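Putative cell adhesion protein (Parabacteroides distasonis, PDB 3LIU) belongs to the FimA/Mfa1 fimbrillin family and probably serves as a subunit of pili that mediate adhesion at the cell surface. Local coordinates at residues Val79-Ala84 with Leu136-Thr141; Asp174-Ala179 with Tyr358-Ser363; Ile178-Ala183 with Thr307-Lys312. One frame throughout, in Å; residues are numbered along the deposited sequence. Where two conformers were deposited one is given.

Interaction 1 (Val79-Ala84 with Leu136-Thr141); sequences VYAGEA and LVANTT
Gly82 and Leu136 form an antiparallel hydrogen-bonded pair, Gly82 N giving its hydrogen to Leu136 O at 2.9 Å and Leu136 N giving its own to Gly82 O at 2.8 Å. Both bonds are nearly straight at hydrogen. The chain passes Gly82 with a positive phi of 124°, a conformation readily taken by glycine. In the FimA-family part of the chain, the pair joins the turn between strands 71-80 and 82-90 to the end of strand 127-136, where that strand gives way to a loop. Leu136 carries most of the side-chain contact. Its chi1 of -59° sets CG beside the backbone N, and the extended chi2 (164°) then carries CD1 to 3.4 Å from Tyr80 O; the same methyl meets Val79 CG2 at 4.0 Å, the two side chains crossing at about a right angle, and Ala84 CB at 4.1 Å. Leu19, Val50 and Trp56 also pack on Leu136. Where the loop leaves the strand, Ala138 CB presses on Ala81 CB at 3.5 Å, tighter than normal methyl contact, while Asn142 OD1 accepts a hydrogen bond from Val137 N.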
ATOM      1  N   VAL A  79       3.417 -28.419 -15.872  1.00 13.34           N
ATOM      2  CA  VAL A  79       2.110 -28.275 -15.232  1.00 15.84           C
ATOM      3  C   VAL A  79       1.244 -29.409 -15.814  1.00 18.17           C
ATOM      4  O   VAL A  79       1.770 -30.281 -16.506  1.00 19.31           O
ATOM      5  CB  VAL A  79       1.492 -26.852 -15.499  1.00 16.15           C
ATOM      6  CG1 VAL A  79       2.364 -25.746 -14.897  1.00 15.56           C
ATOM      7  CG2 VAL A  79       1.296 -26.577 -16.970  1.00 16.15           C
ATOM      8  N   TYR A  80      -0.048 -29.442 -15.510  1.00 21.86           N
ATOM      9  CA  TYR A  80      -0.964 -30.427 -16.132  1.00 21.99           C
ATOM     10  C   TYR A  80      -1.896 -29.791 -17.154  1.00 22.50           C
ATOM     11  O   TYR A  80      -2.135 -28.568 -17.125  1.00 20.42           O
ATOM     12  CB  TYR A  80      -1.785 -31.168 -15.064  1.00 24.68           C
ATOM     13  CG  TYR A  80      -0.922 -31.862 -14.005  1.00 30.80           C
ATOM     14  CD1 TYR A  80      -0.276 -33.063 -14.289  1.00 34.58           C
ATOM     15  CD2 TYR A  80      -0.758 -31.312 -12.733  1.00 37.14           C
ATOM     16  CE1 TYR A  80       0.512 -33.707 -13.338  1.00 36.83           C
ATOM     17  CE2 TYR A  80       0.033 -31.950 -11.769  1.00 39.26           C
ATOM     18  CZ  TYR A  80       0.664 -33.149 -12.083  1.00 39.36           C
ATOM     19  OH  TYR A  80       1.453 -33.789 -11.149  1.00 42.04           O
ATOM     20  N   ALA A  81      -2.410 -30.612 -18.076  1.00 21.48           N
ATOM     21  CA  ALA A  81      -3.351 -30.111 -19.066  1.00 22.71           C
ATOM     22  C   ALA A  81      -4.733 -29.900 -18.441  1.00 23.21           C
ATOM     23  O   ALA A  81      -5.082 -30.529 -17.456  1.00 23.54           O
ATOM     24  CB  ALA A  81      -3.441 -31.029 -20.256  1.00 21.71           C
ATOM     25  N   GLY A  82      -5.523 -29.013 -19.042  1.00 22.51           N
ATOM     26  CA  GLY A  82      -6.883 -28.755 -18.571  1.00 20.26           C
ATOM     27  C   GLY A  82      -7.122 -27.308 -18.253  1.00 20.02           C
ATOM     28  O   GLY A  82      -6.208 -26.445 -18.348  1.00 17.17           O
ATOM     29  N   GLU A  83      -8.378 -27.021 -17.915  1.00 19.26           N
ATOM     30  CA  GLU A  83      -8.761 -25.690 -17.530  1.00 17.37           C
ATOM     31  C   GLU A  83      -8.179 -25.406 -16.159  1.00 15.99           C
ATOM     32  O   GLU A  83      -8.189 -26.271 -15.301  1.00 16.60           O
ATOM     33  CB  GLU A  83     -10.280 -25.508 -17.518  1.00 18.98           C
ATOM     34  CG  GLU A  83     -10.679 -24.041 -17.389  1.00 21.57           C
ATOM     35  CD  GLU A  83     -12.173 -23.794 -17.602  1.00 30.73           C
ATOM     36  OE1 GLU A  83     -12.925 -24.750 -17.929  1.00 23.20           O
ATOM     37  OE2 GLU A  83     -12.585 -22.634 -17.435  1.00 29.54           O
ATOM     38  N   ALA A  84      -7.642 -24.197 -15.992  1.00 14.19           N
ATOM     39  CA  ALA A  84      -7.015 -23.796 -14.751  1.00 14.93           C
ATOM     40  C   ALA A  84      -7.186 -22.318 -14.463  1.00 12.38           C
ATOM     41  O   ALA A  84      -7.393 -21.494 -15.372  1.00 14.32           O
ATOM     42  CB  ALA A  84      -5.521 -24.177 -14.743  1.00 16.09           C
ATOM     43  N   LEU A 136      -5.204 -25.181 -20.632  1.00 20.03           N
ATOM     44  CA  LEU A 136      -3.857 -25.633 -20.971  1.00 18.46           C
ATOM     45  C   LEU A 136      -3.968 -26.872 -21.851  1.00 18.87           C
ATOM     46  O   LEU A 136      -4.676 -27.811 -21.521  1.00 18.70           O
ATOM     47  CB  LEU A 136      -3.039 -25.911 -19.685  1.00 18.20           C
ATOM     48  CG  LEU A 136      -2.862 -24.717 -18.710  1.00 17.11           C
ATOM     49  CD1 LEU A 136      -2.395 -25.135 -17.294  1.00 14.42           C
ATOM     50  CD2 LEU A 136      -1.936 -23.647 -19.286  1.00 12.09           C
ATOM     51  N   VAL A 137      -3.263 -26.862 -22.977  1.00 21.09           N
ATOM     52  CA  VAL A 137      -3.291 -27.961 -23.946  1.00 20.82           C
ATOM     53  C   VAL A 137      -2.197 -28.954 -23.592  1.00 19.81           C
ATOM     54  O   VAL A 137      -1.069 -28.578 -23.253  1.00 18.71           O
ATOM     55  CB  VAL A 137      -3.112 -27.423 -25.377  1.00 20.84           C
ATOM     56  CG1 VAL A 137      -2.979 -28.557 -26.389  1.00 20.55           C
ATOM     57  CG2 VAL A 137      -4.284 -26.547 -25.718  1.00 21.00           C
ATOM     58  N   ALA A 138      -2.554 -30.225 -23.632  1.00 22.57           N
ATOM     59  CA  ALA A 138      -1.623 -31.302 -23.254  1.00 24.48           C
ATOM     60  C   ALA A 138      -0.467 -31.431 -24.242  1.00 22.69           C
ATOM     61  O   ALA A 138      -0.601 -31.106 -25.425  1.00 21.36           O
ATOM     62  CB  ALA A 138      -2.365 -32.633 -23.118  1.00 24.63           C
ATOM     63  N   ASN A 139       0.684 -31.856 -23.716  1.00 22.60           N
ATOM     64  CA  ASN A 139       1.841 -32.204 -24.532  1.00 22.74           C
ATOM     65  C   ASN A 139       2.304 -31.083 -25.423  1.00 23.43           C
ATOM     66  O   ASN A 139       2.586 -31.304 -26.582  1.00 22.82           O
ATOM     67  CB  ASN A 139       1.520 -33.439 -25.379  1.00 23.97           C
ATOM     68  CG  ASN A 139       1.095 -34.610 -24.530  1.00 26.90           C
ATOM     69  OD1 ASN A 139       1.682 -34.866 -23.479  1.00 37.33           O
ATOM     70  ND2 ASN A 139       0.060 -35.307 -24.954  1.00 35.46           N
ATOM     71  N   THR A 140       2.383 -29.876 -24.879  1.00 23.75           N
ATOM     72  CA  THR A 140       2.847 -28.737 -25.653  1.00 22.00           C
ATOM     73  C   THR A 140       3.190 -27.588 -24.736  1.00 20.36           C
ATOM     74  O   THR A 140       2.772 -27.574 -23.586  1.00 19.31           O
ATOM     75  CB  THR A 140       1.785 -28.256 -26.671  1.00 22.30           C
ATOM     76  OG1 THR A 140       2.412 -27.342 -27.566  1.00 27.16           O
ATOM     77  CG2 THR A 140       0.622 -27.558 -26.007  1.00 21.83           C
ATOM     78  N   THR A 141       3.929 -26.613 -25.258  1.00 20.07           N
ATOM     79  CA  THR A 141       4.213 -25.404 -24.516  1.00 19.49           C
ATOM     80  C   THR A 141       3.025 -24.401 -24.562  1.00 19.59           C
ATOM     81  O   THR A 141       2.663 -23.895 -25.627  1.00 19.91           O
ATOM     82  CB  THR A 141       5.535 -24.744 -24.978  1.00 21.05           C
ATOM     83  OG1 THR A 141       6.621 -25.653 -24.753  1.00 23.96           O
ATOM     84  CG2 THR A 141       5.802 -23.446 -24.178  1.00 15.62           C
TER

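Interaction 2 (Asp174-Ala179 with Tyr358-Ser363); sequences DVASIA and YKYEIS
Ser177 is held to Tyr358 and Tyr360 by two backbone hydrogen bonds, its N donating to Tyr358 O at 3.0 Å and its O accepting from Tyr360 N at 2.8 Å. Ala179 repeats the pattern two residues on, its N donating to Tyr360 O and its O accepting from Ile362 N, each at 2.9 Å. All four belong to the regular ladder of two parallel strands, whose short axes differ by 12°. A water adds a bridge on the face that bears Ser177, Lys359 and Glu361: it donates to Ser177 OG at 2.7 Å and to Tyr360 O, and weakly to Glu361 OE2. Ser177 OG points anti to its backbone N (chi1 166°), where it also bonds Glu281, whose carboxylate forms a salt bridge with Lys359 NZ. The Tyr360 hydroxyl is tied to Tyr353 O and Gln355 N. The face of Ile178, Tyr360 and Ile362 is otherwise mostly apolar. Tyr360 turns its ring edge to Ser177 O, which lies in the ring plane 3.5 Å from CD1, while Ala176 CB approaches CE1 obliquely at 4.0 Å. Farther toward the C-terminal end, Ile178 CG2 meets Ile362 CD1 at 4.0 Å. Strand 172-185 lies here between strand 358-366 and strand 282-284, to whose Phe282 and Val284 it bonds through Ile178 and Ala176. Strand 383-391 pairs antiparallel with the other edge of strand 358-366, its Val387 and Val389 packing on Tyr360; from strand 308-319, Leu309 touches Ile362.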
ATOM      1  N   ASP A 174       0.562  -4.152  -4.343  1.00 11.85           N
ATOM      2  CA  ASP A 174      -0.217  -4.471  -3.173  1.00 12.53           C
ATOM      3  C   ASP A 174      -0.077  -3.351  -2.102  1.00 13.79           C
ATOM      4  O   ASP A 174      -0.694  -3.435  -1.056  1.00 14.84           O
ATOM      5  CB  ASP A 174       0.232  -5.830  -2.594  1.00 15.31           C
ATOM      6  CG  ASP A 174      -0.312  -7.054  -3.375  1.00 17.81           C
ATOM      7  OD1 ASP A 174      -0.969  -6.922  -4.428  1.00 13.10           O
ATOM      8  OD2 ASP A 174      -0.085  -8.196  -2.893  1.00 12.49           O
ATOM      9  N   VAL A 175       0.734  -2.312  -2.352  1.00 11.23           N
ATOM     10  CA  VAL A 175       0.911  -1.224  -1.415  1.00 10.03           C
ATOM     11  C   VAL A 175       0.366   0.089  -2.043  1.00 11.86           C
ATOM     12  O   VAL A 175       0.169   0.166  -3.259  1.00 10.77           O
ATOM     13  CB  VAL A 175       2.402  -1.011  -0.984  1.00  9.60           C
ATOM     14  CG1 VAL A 175       2.913  -2.153  -0.098  1.00  8.04           C
ATOM     15  CG2 VAL A 175       3.291  -0.836  -2.202  1.00 10.23           C
ATOM     16  N   ALA A 176       0.160   1.092  -1.191  1.00 10.92           N
ATOM     17  CA  ALA A 176      -0.130   2.495  -1.567  1.00 10.07           C
ATOM     18  C   ALA A 176       1.053   3.331  -1.135  1.00 13.71           C
ATOM     19  O   ALA A 176       1.821   2.914  -0.247  1.00 11.95           O
ATOM     20  CB  ALA A 176      -1.440   3.029  -0.869  1.00 10.41           C
ATOM     21  N   SER A 177       1.193   4.521  -1.747  1.00 10.91           N
ATOM     22  CA  SER A 177       2.276   5.433  -1.430  1.00 12.01           C
ATOM     23  C   SER A 177       1.680   6.672  -0.817  1.00 13.76           C
ATOM     24  O   SER A 177       0.723   7.212  -1.377  1.00 11.67           O
ATOM     25  CB  SER A 177       3.007   5.829  -2.703  1.00 10.83           C
ATOM     26  OG  SER A 177       3.858   6.950  -2.462  1.00 12.27           O
ATOM     27  N   ILE A 178       2.188   7.103   0.343  1.00 11.09           N
ATOM     28  CA  ILE A 178       1.673   8.300   0.985  1.00  9.30           C
ATOM     29  C   ILE A 178       2.819   9.277   1.179  1.00 11.27           C
ATOM     30  O   ILE A 178       3.895   8.915   1.707  1.00 10.95           O
ATOM     31  CB  ILE A 178       0.973   8.007   2.360  1.00 11.75           C
ATOM     32  CG1 ILE A 178      -0.210   7.070   2.178  1.00 11.36           C
ATOM     33  CG2 ILE A 178       0.489   9.300   3.025  1.00 13.33           C
ATOM     34  CD1 ILE A 178      -0.895   6.587   3.517  1.00  7.13           C
ATOM     35  N   ALA A 179       2.608  10.513   0.760  1.00 10.08           N
ATOM     36  CA  ALA A 179       3.634  11.562   0.907  1.00 11.63           C
ATOM     37  C   ALA A 179       3.016  12.909   1.214  1.00 13.59           C
ATOM     38  O   ALA A 179       1.889  13.196   0.796  1.00 12.65           O
ATOM     39  CB  ALA A 179       4.480  11.658  -0.336  1.00 12.08           C
ATOM     40  N   TYR A 358      -2.109   3.415  -5.554  1.00 14.70           N
ATOM     41  CA  TYR A 358      -2.313   4.845  -5.715  1.00 13.88           C
ATOM     42  C   TYR A 358      -1.270   5.585  -4.940  1.00 13.68           C
ATOM     43  O   TYR A 358      -0.778   5.109  -3.932  1.00 11.21           O
ATOM     44  CB  TYR A 358      -3.682   5.289  -5.176  1.00 16.72           C
ATOM     45  CG  TYR A 358      -4.865   4.819  -5.990  1.00 15.42           C
ATOM     46  CD1 TYR A 358      -5.169   5.396  -7.221  1.00 16.89           C
ATOM     47  CD2 TYR A 358      -5.663   3.784  -5.541  1.00 12.03           C
ATOM     48  CE1 TYR A 358      -6.274   4.963  -7.956  1.00 16.00           C
ATOM     49  CE2 TYR A 358      -6.731   3.321  -6.280  1.00 17.14           C
ATOM     50  CZ  TYR A 358      -7.049   3.932  -7.475  1.00 16.41           C
ATOM     51  OH  TYR A 358      -8.125   3.477  -8.177  1.00 19.80           O
ATOM     52  N   LYS A 359      -0.939   6.774  -5.427  1.00 17.47           N
ATOM     53  CA  LYS A 359      -0.063   7.683  -4.747  1.00 16.41           C
ATOM     54  C   LYS A 359      -0.957   8.764  -4.168  1.00 16.33           C
ATOM     55  O   LYS A 359      -1.817   9.309  -4.869  1.00 17.45           O
ATOM     56  CB  LYS A 359       0.903   8.326  -5.703  1.00 16.47           C
ATOM     57  CG  LYS A 359       1.957   7.422  -6.227  1.00 26.65           C
ATOM     58  CD  LYS A 359       3.157   8.250  -6.612  1.00 27.11           C
ATOM     59  CE  LYS A 359       4.288   7.381  -6.997  1.00 25.73           C
ATOM     60  NZ  LYS A 359       5.590   8.099  -6.966  1.00 31.49           N
ATOM     61  N   TYR A 360      -0.757   9.033  -2.884  1.00 12.45           N
ATOM     62  CA  TYR A 360      -1.462  10.051  -2.138  1.00 12.33           C
ATOM     63  C   TYR A 360      -0.495  11.210  -1.907  1.00 14.64           C
ATOM     64  O   TYR A 360       0.612  11.020  -1.345  1.00 16.70           O
ATOM     65  CB  TYR A 360      -1.940   9.475  -0.806  1.00 15.83           C
ATOM     66  CG  TYR A 360      -3.024   8.481  -0.954  1.00  9.39           C
ATOM     67  CD1 TYR A 360      -2.745   7.179  -1.350  1.00 12.73           C
ATOM     68  CD2 TYR A 360      -4.346   8.812  -0.688  1.00 13.77           C
ATOM     69  CE1 TYR A 360      -3.765   6.240  -1.488  1.00  9.53           C
ATOM     70  CE2 TYR A 360      -5.360   7.883  -0.826  1.00 13.27           C
ATOM     71  CZ  TYR A 360      -5.082   6.618  -1.249  1.00 12.03           C
ATOM     72  OH  TYR A 360      -6.113   5.710  -1.394  1.00 12.67           O
ATOM     73  N   GLU A 361      -0.867  12.383  -2.410  1.00 13.96           N
ATOM     74  CA  GLU A 361      -0.068  13.600  -2.263  0.50 14.86           C
ATOM     75  C   GLU A 361      -0.851  14.561  -1.405  1.00 16.95           C
ATOM     76  O   GLU A 361      -1.914  15.052  -1.819  1.00 15.65           O
ATOM     77  CB  GLU A 361       0.213  14.229  -3.625  0.50 17.21           C
ATOM     78  CG  GLU A 361       0.949  13.325  -4.580  0.50 19.40           C
ATOM     79  CD  GLU A 361       2.391  13.088  -4.177  0.50 25.91           C
ATOM     80  OE1 GLU A 361       2.923  13.871  -3.355  0.50 24.90           O
ATOM     81  OE2 GLU A 361       2.987  12.118  -4.684  0.50 28.69           O
ATOM     82  N   ILE A 362      -0.359  14.786  -0.172  1.00 17.08           N
ATOM     83  CA  ILE A 362      -1.060  15.577   0.863  1.00 16.47           C
ATOM     84  C   ILE A 362      -0.413  16.969   0.995  1.00 16.86           C
ATOM     85  O   ILE A 362       0.796  17.084   1.179  1.00 14.47           O
ATOM     86  CB  ILE A 362      -1.034  14.825   2.228  1.00 16.52           C
ATOM     87  CG1 ILE A 362      -1.701  13.442   2.052  1.00 20.22           C
ATOM     88  CG2 ILE A 362      -1.688  15.666   3.339  1.00 19.30           C
ATOM     89  CD1 ILE A 362      -1.713  12.576   3.233  1.00 19.01           C
ATOM     90  N   SER A 363      -1.215  18.012   0.840  1.00 16.04           N
ATOM     91  CA  SER A 363      -0.770  19.382   1.035  1.00 19.72           C
ATOM     92  C   SER A 363      -1.524  19.973   2.204  1.00 19.64           C
ATOM     93  O   SER A 363      -2.761  20.025   2.195  1.00 17.90           O
ATOM     94  CB  SER A 363      -1.046  20.219  -0.223  1.00 18.73           C
ATOM     95  OG  SER A 363      -0.360  19.650  -1.317  1.00 19.11           O
TER
HETATM   96  O   HOH W   1       2.843   9.405  -2.799  1.00 13.77           O

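Interaction 3 (Ile178-Ala183 with Thr307-Lys312); sequences IALAGA and TLLIVK
Ile178 and Leu309 point at each other from two strands and run alongside each other head to tail, the CG2 methyl of Ile178 coming to 4.0 Å from CD1 of Leu309. With CG opposite the backbone N (chi1 -179°), the Leu309 side chain extends to the other strand, where CD1 also comes to 4.2 Å from Leu180 N. The second Leu309 methyl, CD2, meets Leu180 CD1 at 4.2 Å, so that this one leucine wedges between two side chains of the other strand. At one end the CD1 methyl of Ile178 touches CG2 of Thr307 at 4.0 Å, the two side chains meeting at a slant. Thr307 turns its hydroxyl to other partners, OG1 being hydrogen-bonded with Ser207 O and Asn287 ND2, and offers the methyl to the core. At the other end Leu180 and Val311 cross at about a right angle: CG1 of Val311 sits against both leucine methyls, 4.0 Å from CD2 and 4.1 Å from CD1. The side-chain contact is apolar, and the alternate residues Ile178, Leu180, Thr307, Leu309 and Val311 all face inward. The strand axes, 8.9 Å apart at closest approach, cross at -43°, as where two sheets pack face to face in a beta sandwich. Around the layer, Leu200 of strand 193-213 packs on Leu180 and Val311, Ile205 on Thr307, and Leu364 of strand 358-366 on Leu180 and Val311.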
ATOM      1  N   ILE A 178       2.188   7.103   0.343  1.00 11.09           N
ATOM      2  CA  ILE A 178       1.673   8.300   0.985  1.00  9.30           C
ATOM      3  C   ILE A 178       2.819   9.277   1.179  1.00 11.27           C
ATOM      4  O   ILE A 178       3.895   8.915   1.707  1.00 10.95           O
ATOM      5  CB  ILE A 178       0.973   8.007   2.360  1.00 11.75           C
ATOM      6  CG1 ILE A 178      -0.210   7.070   2.178  1.00 11.36           C
ATOM      7  CG2 ILE A 178       0.489   9.300   3.025  1.00 13.33           C
ATOM      8  CD1 ILE A 178      -0.895   6.587   3.517  1.00  7.13           C
ATOM      9  N   ALA A 179       2.608  10.513   0.760  1.00 10.08           N
ATOM     10  CA  ALA A 179       3.634  11.562   0.907  1.00 11.63           C
ATOM     11  C   ALA A 179       3.016  12.909   1.214  1.00 13.59           C
ATOM     12  O   ALA A 179       1.889  13.196   0.796  1.00 12.65           O
ATOM     13  CB  ALA A 179       4.480  11.658  -0.336  1.00 12.08           C
ATOM     14  N   LEU A 180       3.764  13.710   1.979  1.00 12.20           N
ATOM     15  CA  LEU A 180       3.469  15.091   2.237  1.00 12.30           C
ATOM     16  C   LEU A 180       4.103  15.919   1.119  1.00 15.18           C
ATOM     17  O   LEU A 180       5.342  15.995   1.003  1.00 15.29           O
ATOM     18  CB  LEU A 180       4.040  15.543   3.603  1.00 11.75           C
ATOM     19  CG  LEU A 180       3.772  17.002   3.999  1.00 13.16           C
ATOM     20  CD1 LEU A 180       2.320  17.222   4.419  1.00  7.72           C
ATOM     21  CD2 LEU A 180       4.750  17.502   5.083  1.00 11.79           C
ATOM     22  N   ALA A 181       3.241  16.525   0.312  1.00 17.32           N
ATOM     23  CA  ALA A 181       3.618  17.311  -0.839  1.00 19.38           C
ATOM     24  C   ALA A 181       3.922  18.736  -0.406  1.00 20.29           C
ATOM     25  O   ALA A 181       4.755  19.383  -0.987  1.00 19.13           O
ATOM     26  CB  ALA A 181       2.487  17.297  -1.854  1.00 20.38           C
ATOM     27  N   GLY A 182       3.260  19.236   0.613  1.00 21.45           N
ATOM     28  CA  GLY A 182       3.647  20.562   1.139  1.00 22.04           C
ATOM     29  C   GLY A 182       2.960  20.884   2.448  1.00 20.91           C
ATOM     30  O   GLY A 182       1.962  20.272   2.794  1.00 19.73           O
ATOM     31  N   ALA A 183       3.526  21.827   3.197  1.00 24.05           N
ATOM     32  CA  ALA A 183       2.951  22.236   4.477  1.00 23.93           C
ATOM     33  C   ALA A 183       3.236  23.690   4.734  1.00 25.61           C
ATOM     34  O   ALA A 183       4.281  24.014   5.273  1.00 29.00           O
ATOM     35  CB  ALA A 183       3.510  21.404   5.597  1.00 23.27           C
ATOM     36  N   THR A 307      -5.772   5.227   8.678  1.00 11.63           N
ATOM     37  CA  THR A 307      -4.373   5.602   8.544  1.00 11.65           C
ATOM     38  C   THR A 307      -4.237   7.119   8.557  1.00 12.69           C
ATOM     39  O   THR A 307      -4.990   7.815   7.852  1.00 11.87           O
ATOM     40  CB  THR A 307      -3.808   5.032   7.248  1.00 13.31           C
ATOM     41  OG1 THR A 307      -3.932   3.616   7.297  1.00 10.56           O
ATOM     42  CG2 THR A 307      -2.366   5.396   7.027  1.00  6.81           C
ATOM     43  N   LEU A 308      -3.316   7.604   9.402  1.00 10.92           N
ATOM     44  CA  LEU A 308      -3.084   9.042   9.592  1.00 11.21           C
ATOM     45  C   LEU A 308      -1.719   9.382   9.063  1.00 12.08           C
ATOM     46  O   LEU A 308      -0.765   8.600   9.236  1.00 13.67           O
ATOM     47  CB  LEU A 308      -3.130   9.436  11.099  1.00 12.67           C
ATOM     48  CG  LEU A 308      -4.344   8.998  11.921  1.00 12.34           C
ATOM     49  CD1 LEU A 308      -4.238   9.404  13.391  1.00  6.98           C
ATOM     50  CD2 LEU A 308      -5.679   9.502  11.350  1.00 10.87           C
ATOM     51  N   LEU A 309      -1.632  10.566   8.453  1.00 10.33           N
ATOM     52  CA  LEU A 309      -0.408  11.270   8.294  1.00 10.84           C
ATOM     53  C   LEU A 309      -0.370  12.377   9.319  1.00 12.17           C
ATOM     54  O   LEU A 309      -1.279  13.227   9.400  1.00 11.98           O
ATOM     55  CB  LEU A 309      -0.222  11.813   6.859  1.00 10.49           C
ATOM     56  CG  LEU A 309       1.126  12.549   6.680  1.00 12.35           C
ATOM     57  CD1 LEU A 309       1.795  12.256   5.351  1.00 16.97           C
ATOM     58  CD2 LEU A 309       1.004  14.055   6.910  1.00 15.44           C
ATOM     59  N   ILE A 310       0.692  12.367  10.117  1.00 11.21           N
ATOM     60  CA  ILE A 310       0.870  13.356  11.170  1.00 10.62           C
ATOM     61  C   ILE A 310       2.188  14.106  10.972  1.00 13.37           C
ATOM     62  O   ILE A 310       3.258  13.473  10.766  1.00 12.13           O
ATOM     63  CB  ILE A 310       0.861  12.668  12.565  1.00 10.73           C
ATOM     64  CG1 ILE A 310      -0.382  11.791  12.721  1.00 13.43           C
ATOM     65  CG2 ILE A 310       0.912  13.734  13.759  1.00 10.08           C
ATOM     66  CD1 ILE A 310      -0.482  11.036  14.088  1.00  7.86           C
ATOM     67  N   VAL A 311       2.117  15.446  10.979  1.00 13.02           N
ATOM     68  CA  VAL A 311       3.303  16.297  10.947  1.00 14.25           C
ATOM     69  C   VAL A 311       3.553  16.985  12.287  1.00 13.24           C
ATOM     70  O   VAL A 311       2.614  17.248  13.060  1.00 15.56           O
ATOM     71  CB  VAL A 311       3.263  17.335   9.803  1.00 16.54           C
ATOM     72  CG1 VAL A 311       2.858  16.631   8.453  1.00 15.35           C
ATOM     73  CG2 VAL A 311       2.315  18.431  10.128  1.00 13.66           C
ATOM     74  N   LYS A 312       4.834  17.184  12.574  1.00 11.04           N
ATOM     75  CA  LYS A 312       5.285  17.942  13.729  1.00  9.97           C
ATOM     76  C   LYS A 312       6.179  19.078  13.273  1.00 13.09           C
ATOM     77  O   LYS A 312       7.047  18.875  12.427  1.00 11.55           O
ATOM     78  CB  LYS A 312       6.079  17.068  14.679  1.00 11.01           C
ATOM     79  CG  LYS A 312       6.223  17.697  16.089  1.00  9.25           C
ATOM     80  CD  LYS A 312       7.163  16.957  16.986  1.00 15.52           C
ATOM     81  CE  LYS A 312       8.584  17.118  16.539  1.00 23.26           C
ATOM     82  NZ  LYS A 312       9.463  16.354  17.410  1.00 24.33           N
TER

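From the N terminus, interaction 1 comes first: it closes a loop of 51 residues, including helices 94-101 and 106-110, and ties the turn between strands 71-80 and 82-90 to the end of strand 127-136. It is complete before either other contact begins. Interactions 2 and 3 both start from strand 172-185 and share Ile178 and Ala179. Interaction 3 closes first, at 307-312, and interaction 2 encloses it by returning at 358-363. Interaction 2 joins strands edge to edge within a sheet, whereas interaction 3 packs that sheet against strand 308-319 of another. The two touch, with Ile362 O probably hydrogen-bonded to Ala181 N. The centre of interaction 1 lies about 41 Å from that of interaction 2 and about 50 Å from that of interaction 3.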